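Local coordinates for protein proline dehydrogenase (Bradyrhizobium japonicum USDA 110, PDB 3HAZ) that probably oxidises proline to glutamate in two steps, pairing an FAD-dependent proline dehydrogenase with an NAD-dependent 1-pyrroline-5-carboxylate dehydrogenase in one chain, at residues I142-K147 / I924-E929; S241-R246 / V257-Q262; I593-R598 / P689-E694. All blocks are in the same frame, centred on the assembly; numbering follows the deposited sequence.

Contact 1: residues I142-K147 / I924-E929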
loop_
_atom_site.group_PDB
_atom_site.type_symbol
_atom_site.label_atom_id
_atom_site.label_comp_id
_atom_site.label_asym_id
_atom_site.label_seq_id
_atom_site.Cartn_x
_atom_site.Cartn_y
_atom_site.Cartn_z
ATOM N N ILE A 142 -12.798 2.297 42.151
ATOM C CA ILE A 142 -12.717 1.066 42.921
ATOM C C ILE A 142 -13.624 -0.011 42.339
ATOM O O ILE A 142 -13.226 -1.162 42.231
ATOM C CB ILE A 142 -13.083 1.316 44.400
ATOM C CG1 ILE A 142 -12.132 2.347 45.005
ATOM C CG2 ILE A 142 -13.045 0.015 45.198
ATOM C CD1 ILE A 142 -12.513 2.753 46.432
ATOM N N GLY A 143 -14.843 0.365 41.961
ATOM C CA GLY A 143 -15.766 -0.588 41.375
ATOM C C GLY A 143 -15.229 -1.132 40.064
ATOM O O GLY A 143 -15.335 -2.327 39.782
ATOM N N ARG A 144 -14.642 -0.259 39.252
ATOM C CA ARG A 144 -14.071 -0.700 37.985
ATOM C C ARG A 144 -12.900 -1.649 38.245
ATOM O O ARG A 144 -12.721 -2.641 37.540
ATOM C CB ARG A 144 -13.644 0.491 37.125
ATOM C CG ARG A 144 -14.811 1.223 36.457
ATOM C CD ARG A 144 -14.315 2.293 35.481
ATOM N NE ARG A 144 -15.414 2.952 34.781
ATOM C CZ ARG A 144 -15.268 3.725 33.709
ATOM N NH1 ARG A 144 -16.328 4.282 33.144
ATOM N NH2 ARG A 144 -14.064 3.945 33.198
ATOM N N LEU A 145 -12.120 -1.343 39.275
ATOM C CA LEU A 145 -11.016 -2.197 39.691
ATOM C C LEU A 145 -11.537 -3.560 40.147
ATOM O O LEU A 145 -10.953 -4.599 39.836
ATOM C CB LEU A 145 -10.246 -1.522 40.820
ATOM C CG LEU A 145 -8.759 -1.818 40.967
ATOM C CD1 LEU A 145 -8.062 -1.785 39.618
ATOM C CD2 LEU A 145 -8.149 -0.801 41.917
ATOM N N VAL A 146 -12.649 -3.548 40.874
ATOM C CA VAL A 146 -13.241 -4.777 41.395
ATOM C C VAL A 146 -13.747 -5.659 40.256
ATOM O O VAL A 146 -13.540 -6.868 40.255
ATOM C CB VAL A 146 -14.393 -4.479 42.389
ATOM C CG1 VAL A 146 -15.267 -5.710 42.592
ATOM C CG2 VAL A 146 -13.829 -3.996 43.721
ATOM N N LYS A 147 -14.409 -5.043 39.286
ATOM C CA LYS A 147 -14.894 -5.765 38.122
ATOM C C LYS A 147 -13.732 -6.426 37.370
ATOM O O LYS A 147 -13.854 -7.553 36.893
ATOM C CB LYS A 147 -15.692 -4.822 37.211
ATOM C CG LYS A 147 -16.228 -5.457 35.933
ATOM C CD LYS A 147 -17.227 -4.526 35.242
ATOM C CE LYS A 147 -17.705 -5.078 33.904
ATOM N NZ LYS A 147 -16.741 -4.810 32.787
ATOM N N ILE A 924 -13.577 10.490 39.285
ATOM C CA ILE A 924 -14.458 9.358 38.987
ATOM C C ILE A 924 -15.023 9.350 37.559
ATOM O O ILE A 924 -15.998 10.041 37.252
ATOM C CB ILE A 924 -15.612 9.293 40.006
ATOM C CG1 ILE A 924 -15.057 9.421 41.429
ATOM C CG2 ILE A 924 -16.406 8.007 39.833
ATOM C CD1 ILE A 924 -16.113 9.358 42.526
ATOM N N ASP A 925 -14.412 8.548 36.696
ATOM C CA ASP A 925 -14.851 8.441 35.306
ATOM C C ASP A 925 -16.352 8.198 35.155
ATOM O O ASP A 925 -16.987 8.807 34.302
ATOM C CB ASP A 925 -14.059 7.362 34.563
ATOM C CG ASP A 925 -12.631 7.786 34.268
ATOM O OD1 ASP A 925 -12.356 9.001 34.264
ATOM O OD2 ASP A 925 -11.783 6.907 34.036
ATOM N N ASP A 926 -16.924 7.317 35.973
ATOM C CA ASP A 926 -18.359 7.039 35.863
ATOM C C ASP A 926 -19.222 8.265 36.199
ATOM O O ASP A 926 -20.292 8.458 35.619
ATOM C CB ASP A 926 -18.761 5.838 36.729
ATOM C CG ASP A 926 -18.188 4.524 36.205
ATOM O OD1 ASP A 926 -18.416 4.213 35.020
ATOM O OD2 ASP A 926 -17.509 3.806 36.971
ATOM N N SER A 927 -18.761 9.084 37.143
ATOM C CA SER A 927 -19.482 10.301 37.505
ATOM C C SER A 927 -19.391 11.326 36.374
ATOM O O SER A 927 -20.392 11.902 35.961
ATOM C CB SER A 927 -18.923 10.904 38.798
ATOM O OG SER A 927 -19.150 10.059 39.905
ATOM N N ILE A 928 -18.175 11.552 35.890
ATOM C CA ILE A 928 -17.941 12.441 34.762
ATOM C C ILE A 928 -18.801 12.038 33.572
ATOM O O ILE A 928 -19.442 12.877 32.931
ATOM C CB ILE A 928 -16.460 12.410 34.343
ATOM C CG1 ILE A 928 -15.588 13.006 35.451
ATOM C CG2 ILE A 928 -16.247 13.141 33.011
ATOM C CD1 ILE A 928 -14.139 12.539 35.399
ATOM N N GLU A 929 -18.828 10.742 33.282
ATOM C CA GLU A 929 -19.555 10.266 32.118
ATOM C C GLU A 929 -21.067 10.359 32.300
ATOM O O GLU A 929 -21.780 10.641 31.347
ATOM C CB GLU A 929 -19.099 8.858 31.719
ATOM C CG GLU A 929 -17.717 8.868 31.077
ATOM C CD GLU A 929 -17.026 7.516 31.103
ATOM O OE1 GLU A 929 -17.707 6.503 31.374
ATOM O OE2 GLU A 929 -15.800 7.472 30.848
HETATM O O HOH W 1 -14.758 5.055 30.347
#
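Asp-925, in the first turn of helix 925-934, lays its CB over one face of the Arg-144 guanidinium, offset toward the rim and 3.7 Å from Arg-144 NH2. Its OD2 adds a long salt bridge, 3.8 Å from that same NH2 but well out of the guanidinium plane, where charge alone acts and no N-H points at the oxygen. The Asp-926 side chain runs against that of Arg-144 and engages two nitrogens. Arg-144 NH1 donates to Asp-926 OD1 at 2.8 Å, from above a carboxylate plane turned 73° from the guanidinium. Arg-144 NE bonds weakly to Asp-926 OD2, which also takes the backbone N-H of Gly-140. Three residues on, Glu-929 OE1 lies at the guanidinium edge, weakly bonded to Arg-144 NH1 at 3.2 Å, while a water accepts from Arg-144 NH2 and donates to Glu-929 OE2. An arginine chain extended from CG to NE spans helix axes 11.7 Å apart. A leucine in place of Arg-144 would probably leave three neighbouring carboxylates without the cation they share. With one positive charge facing three acids at the surface, this bridge between the DNA-binding and aldehyde dehydrogenase regions is chiefly ionic and likely to be sensitive to salt.

Contact 2: residues S241-R246 / V257-Q262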
loop_
_atom_site.group_PDB
_atom_site.type_symbol
_atom_site.label_atom_id
_atom_site.label_comp_id
_atom_site.label_asym_id
_atom_site.label_seq_id
_atom_site.Cartn_x
_atom_site.Cartn_y
_atom_site.Cartn_z
ATOM N N SER A 241 7.225 27.911 45.722
ATOM C CA SER A 241 5.800 28.095 45.433
ATOM C C SER A 241 4.946 27.866 46.683
ATOM O O SER A 241 3.817 28.337 46.764
ATOM C CB SER A 241 5.328 27.200 44.276
ATOM O OG SER A 241 5.237 25.833 44.667
ATOM N N ALA A 242 5.484 27.128 47.648
ATOM C CA ALA A 242 4.776 26.902 48.905
ATOM C C ALA A 242 4.796 28.151 49.790
ATOM O O ALA A 242 3.917 28.340 50.635
ATOM C CB ALA A 242 5.387 25.717 49.650
ATOM N N LEU A 243 5.789 29.007 49.575
ATOM C CA LEU A 243 6.022 30.162 50.444
ATOM C C LEU A 243 5.441 31.475 49.931
ATOM O O LEU A 243 5.530 32.507 50.608
ATOM C CB LEU A 243 7.518 30.332 50.688
ATOM C CG LEU A 243 8.137 29.201 51.504
ATOM C CD1 LEU A 243 9.647 29.217 51.371
ATOM C CD2 LEU A 243 7.699 29.299 52.966
ATOM N N HIS A 244 4.861 31.442 48.736
ATOM C CA HIS A 244 4.249 32.631 48.150
ATOM C C HIS A 244 3.080 32.230 47.239
ATOM O O HIS A 244 3.213 31.308 46.438
ATOM C CB HIS A 244 5.287 33.437 47.369
ATOM C CG HIS A 244 4.871 34.849 47.105
ATOM N ND1 HIS A 244 3.978 35.186 46.112
ATOM C CD2 HIS A 244 5.201 36.008 47.724
ATOM C CE1 HIS A 244 3.783 36.494 46.123
ATOM N NE2 HIS A 244 4.517 37.016 47.090
ATOM N N PRO A 245 1.933 32.921 47.376
ATOM C CA PRO A 245 0.658 32.585 46.722
ATOM C C PRO A 245 0.562 33.027 45.253
ATOM O O PRO A 245 -0.319 32.549 44.537
ATOM C CB PRO A 245 -0.387 33.352 47.553
ATOM C CG PRO A 245 0.381 34.202 48.543
ATOM C CD PRO A 245 1.830 34.157 48.170
ATOM N N ARG A 246 1.422 33.942 44.820
ATOM C CA ARG A 246 1.523 34.260 43.400
ATOM C C ARG A 246 2.984 34.208 42.999
ATOM O O ARG A 246 3.560 35.235 42.632
ATOM C CB ARG A 246 0.959 35.654 43.059
ATOM C CG ARG A 246 -0.526 35.878 43.323
ATOM C CD ARG A 246 -1.455 34.954 42.537
ATOM N NE ARG A 246 -1.199 34.927 41.097
ATOM C CZ ARG A 246 -2.060 34.459 40.191
ATOM N NH1 ARG A 246 -3.251 34.014 40.570
ATOM N NH2 ARG A 246 -1.744 34.452 38.902
ATOM N N VAL A 257 10.026 41.201 47.304
ATOM C CA VAL A 257 9.855 41.978 48.521
ATOM C C VAL A 257 9.256 41.134 49.661
ATOM O O VAL A 257 9.556 41.353 50.843
ATOM C CB VAL A 257 8.988 43.227 48.212
ATOM C CG1 VAL A 257 8.196 43.657 49.408
ATOM C CG2 VAL A 257 9.860 44.362 47.675
ATOM N N GLU A 258 8.433 40.151 49.301
ATOM C CA GLU A 258 7.717 39.351 50.298
ATOM C C GLU A 258 8.353 37.988 50.572
ATOM O O GLU A 258 8.436 37.557 51.722
ATOM C CB GLU A 258 6.251 39.163 49.883
ATOM C CG GLU A 258 5.468 40.470 49.824
ATOM C CD GLU A 258 4.047 40.294 49.311
ATOM O OE1 GLU A 258 3.836 39.496 48.372
ATOM O OE2 GLU A 258 3.139 40.969 49.840
ATOM N N LEU A 259 8.796 37.313 49.518
ATOM C CA LEU A 259 9.271 35.937 49.641
ATOM C C LEU A 259 10.677 35.831 50.257
ATOM O O LEU A 259 10.927 34.994 51.125
ATOM C CB LEU A 259 9.207 35.237 48.280
ATOM C CG LEU A 259 9.786 33.821 48.183
ATOM C CD1 LEU A 259 9.337 32.962 49.351
ATOM C CD2 LEU A 259 9.414 33.178 46.848
ATOM N N VAL A 260 11.586 36.688 49.814
ATOM C CA VAL A 260 12.967 36.649 50.292
ATOM C C VAL A 260 13.117 36.663 51.823
ATOM O O VAL A 260 13.849 35.842 52.376
ATOM C CB VAL A 260 13.824 37.766 49.647
ATOM C CG1 VAL A 260 15.201 37.832 50.299
ATOM C CG2 VAL A 260 13.943 37.533 48.145
ATOM N N PRO A 261 12.435 37.590 52.515
ATOM C CA PRO A 261 12.609 37.580 53.972
ATOM C C PRO A 261 12.114 36.275 54.578
ATOM O O PRO A 261 12.664 35.814 55.577
ATOM C CB PRO A 261 11.735 38.752 54.449
ATOM C CG PRO A 261 11.538 39.615 53.232
ATOM C CD PRO A 261 11.552 38.680 52.064
ATOM N N GLN A 262 11.081 35.691 53.981
ATOM C CA GLN A 262 10.555 34.420 54.457
ATOM C C GLN A 262 11.582 33.300 54.291
ATOM O O GLN A 262 11.857 32.559 55.235
ATOM C CB GLN A 262 9.260 34.067 53.716
ATOM C CG GLN A 262 8.258 35.206 53.641
ATOM C CD GLN A 262 7.454 35.387 54.910
ATOM O OE1 GLN A 262 7.863 34.967 55.997
ATOM N NE2 GLN A 262 6.295 36.026 54.780
#
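The polar part of the contact runs from the ring of His-244 to the carboxylate of Glu-258. His-244 NE2 donates to Glu-258 OE1 at 2.9 Å with an N-H...O angle of 148°, meeting the oxygen on its anti side, and the two planes stand 51° apart. Glu-258 OE1 is shared, since it also forms a salt bridge with Arg-254 NE one turn earlier in the helix. The backbone N of Arg-246 donates to His-244 ND1 at 3.1 Å, so both ring nitrogens are gripped and rotation is fixed, consistent with a neutral ring protonated on NE2. Pro-245 CD lies over one ring face, toward its rim.

Apolar contact comes from Leu-259. Its CD1 presses on Leu-243 CB at 3.5 Å, tighter than usual for two carbons, while its CB lies 4.1 Å from His-244 CD2. With CG anti to the backbone N (chi1 175°), Leu-259 points CD1 at Leu-243 and CD2 at His-244 CB. Phe-211 and Tyr-214 pack against Leu-243 from helix 204-223. The arrangement belongs to a beta-alpha-beta unit of the proline dehydrogenase barrel: the segment after strand 235-238 folds against helix 252-272, which leads on to parallel strand 276-279.

Contact 3: residues I593-R598 / P689-E694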
loop_
_atom_site.group_PDB
_atom_site.type_symbol
_atom_site.label_atom_id
_atom_site.label_comp_id
_atom_site.label_asym_id
_atom_site.label_seq_id
_atom_site.Cartn_x
_atom_site.Cartn_y
_atom_site.Cartn_z
ATOM N N ILE A 593 -2.243 44.111 20.218
ATOM C CA ILE A 593 -2.260 43.870 21.655
ATOM C C ILE A 593 -2.425 45.208 22.375
ATOM O O ILE A 593 -3.174 45.310 23.350
ATOM C CB ILE A 593 -0.988 43.144 22.128
ATOM C CG1 ILE A 593 -1.020 41.680 21.674
ATOM C CG2 ILE A 593 -0.846 43.229 23.656
ATOM C CD1 ILE A 593 0.273 40.932 21.923
ATOM N N ALA A 594 -1.748 46.237 21.874
ATOM C CA ALA A 594 -1.858 47.576 22.459
ATOM C C ALA A 594 -3.296 48.075 22.408
ATOM O O ALA A 594 -3.802 48.639 23.378
ATOM C CB ALA A 594 -0.930 48.564 21.744
ATOM N N LEU A 595 -3.946 47.866 21.266
ATOM C CA LEU A 595 -5.342 48.256 21.095
ATOM C C LEU A 595 -6.259 47.496 22.047
ATOM O O LEU A 595 -7.153 48.081 22.659
ATOM C CB LEU A 595 -5.791 48.043 19.647
ATOM C CG LEU A 595 -5.826 49.272 18.733
ATOM C CD1 LEU A 595 -4.591 50.141 18.911
ATOM C CD2 LEU A 595 -5.992 48.855 17.277
ATOM N N LEU A 596 -6.032 46.193 22.168
ATOM C CA LEU A 596 -6.833 45.346 23.042
ATOM C C LEU A 596 -6.737 45.801 24.496
ATOM O O LEU A 596 -7.701 45.713 25.260
ATOM C CB LEU A 596 -6.390 43.888 22.921
ATOM C CG LEU A 596 -6.790 43.178 21.628
ATOM C CD1 LEU A 596 -6.048 41.856 21.485
ATOM C CD2 LEU A 596 -8.303 42.968 21.572
ATOM N N GLN A 597 -5.565 46.281 24.883
ATOM C CA GLN A 597 -5.378 46.754 26.241
ATOM C C GLN A 597 -6.025 48.129 26.444
ATOM O O GLN A 597 -6.703 48.358 27.447
ATOM C CB GLN A 597 -3.893 46.778 26.599
ATOM C CG GLN A 597 -3.274 45.391 26.718
ATOM C CD GLN A 597 -2.004 45.406 27.537
ATOM O OE1 GLN A 597 -0.992 45.968 27.112
ATOM N NE2 GLN A 597 -2.048 44.791 28.726
ATOM N N ARG A 598 -5.834 49.028 25.484
ATOM C CA ARG A 598 -6.349 50.396 25.591
ATOM C C ARG A 598 -7.861 50.464 25.407
ATOM O O ARG A 598 -8.572 50.976 26.268
ATOM C CB ARG A 598 -5.664 51.310 24.571
ATOM C CG ARG A 598 -4.445 52.051 25.095
ATOM C CD ARG A 598 -4.849 53.305 25.864
ATOM N N PRO A 689 -15.013 50.184 18.392
ATOM C CA PRO A 689 -14.966 50.395 16.943
ATOM C C PRO A 689 -13.545 50.539 16.399
ATOM O O PRO A 689 -13.321 50.219 15.236
ATOM C CB PRO A 689 -15.703 51.728 16.776
ATOM C CG PRO A 689 -15.418 52.436 18.065
ATOM C CD PRO A 689 -15.582 51.356 19.082
ATOM N N ARG A 690 -12.608 51.025 17.209
ATOM C CA ARG A 690 -11.270 51.312 16.696
ATOM C C ARG A 690 -10.545 50.054 16.226
ATOM O O ARG A 690 -10.057 49.994 15.094
ATOM C CB ARG A 690 -10.431 52.072 17.725
ATOM N N ILE A 691 -10.483 49.042 17.084
ATOM C CA ILE A 691 -9.817 47.806 16.696
ATOM C C ILE A 691 -10.523 47.149 15.513
ATOM O O ILE A 691 -9.879 46.552 14.652
ATOM C CB ILE A 691 -9.673 46.809 17.872
ATOM C CG1 ILE A 691 -8.818 45.615 17.442
ATOM C CG2 ILE A 691 -11.034 46.347 18.369
ATOM C CD1 ILE A 691 -8.257 44.822 18.597
ATOM N N ALA A 692 -11.847 47.275 15.467
ATOM C CA ALA A 692 -12.625 46.745 14.355
ATOM C C ALA A 692 -12.229 47.420 13.043
ATOM O O ALA A 692 -12.049 46.755 12.021
ATOM C CB ALA A 692 -14.112 46.921 14.613
ATOM N N ARG A 693 -12.095 48.743 13.075
ATOM C CA ARG A 693 -11.662 49.480 11.894
ATOM C C ARG A 693 -10.238 49.080 11.481
ATOM O O ARG A 693 -9.944 48.955 10.296
ATOM C CB ARG A 693 -11.769 50.998 12.109
ATOM C CG ARG A 693 -11.565 51.810 10.826
ATOM C CD ARG A 693 -11.987 53.271 10.979
ATOM N NE ARG A 693 -11.196 53.971 11.986
ATOM C CZ ARG A 693 -11.216 55.288 12.174
ATOM N NH1 ARG A 693 -11.988 56.056 11.419
ATOM N NH2 ARG A 693 -10.459 55.835 13.118
ATOM N N GLU A 694 -9.363 48.871 12.464
ATOM C CA GLU A 694 -8.005 48.417 12.177
ATOM C C GLU A 694 -8.024 47.032 11.525
ATOM O O GLU A 694 -7.290 46.772 10.573
ATOM C CB GLU A 694 -7.163 48.381 13.454
ATOM C CG GLU A 694 -6.838 49.752 14.033
ATOM C CD GLU A 694 -5.640 50.409 13.368
ATOM O OE1 GLU A 694 -5.248 49.972 12.266
ATOM O OE2 GLU A 694 -5.087 51.365 13.953
#
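Leu-595 reaches across from helix 589-598 to Ile-691 and Glu-694 on helix 689-702. Its CB points at the partner helix and lies 4.2 Å from Ile-691 CD1. Beyond CG the chain divides, and the branch ending in CD2 makes the closer contacts. Leu-595 CD2 sits over the backbone of the other helix, 4.0 Å from Ile-691 CA, and touches Glu-694 CG at 3.5 Å. The glutamate therefore meets the leucine with its methylene groups, the two side chains crossing at about a right angle. A bend at chi2 (-83°) keeps the Glu-694 carboxylate alongside this methyl, with Glu-694 CD 4.2 Å from Leu-595 CD2.

Ile-691 reaches back toward helix 589-598. Its CG1 stands anti to the backbone N (chi1 -173°) and the chain runs on extended, which delivers CD1 to Leu-596 CD2 at 3.5 Å and to Leu-596 CG at 3.7 Å. One methyl thus packs against two consecutive leucines, and the whole interface is made by carbon, with no hydrogen bond between the segments.

The helix segments run nearly antiparallel, at 161°, with axes 9.9 Å apart. Glu-599, just past helix 589-598, adds polar links by accepting the backbone N-H groups of Arg-690 and Ile-691. Helix 604-629 backs Leu-596 through Ala-607 and Glu-610, while Pro-662 and Leu-663 touch Ile-691 from the loop after strand 641-656. Helix 689-702 itself is the crossover between parallel strands 679-683 and 709-711 of the NAD-binding sheet.

How the contacts relate
The three contacts share no helix or strand. Contact 2 is buried within the proline dehydrogenase barrel and contact 3 is partly buried within the aldehyde dehydrogenase region; each joins elements of a single family region. Contact 1 instead lies at the surface and ties two regions far apart in sequence, so that both of the others fall between its segments along the chain. Chemistry follows place: charge dominates contact 1, with one bridging water, contact 2 mixes a histidine-carboxylate bond with leucine packing, and contact 3 is apolar. None touches another, the nearest atoms of contacts 2 and 3 being about 15 Å apart, and contacts 1 and 3 occupy opposite sides of the chain's centre.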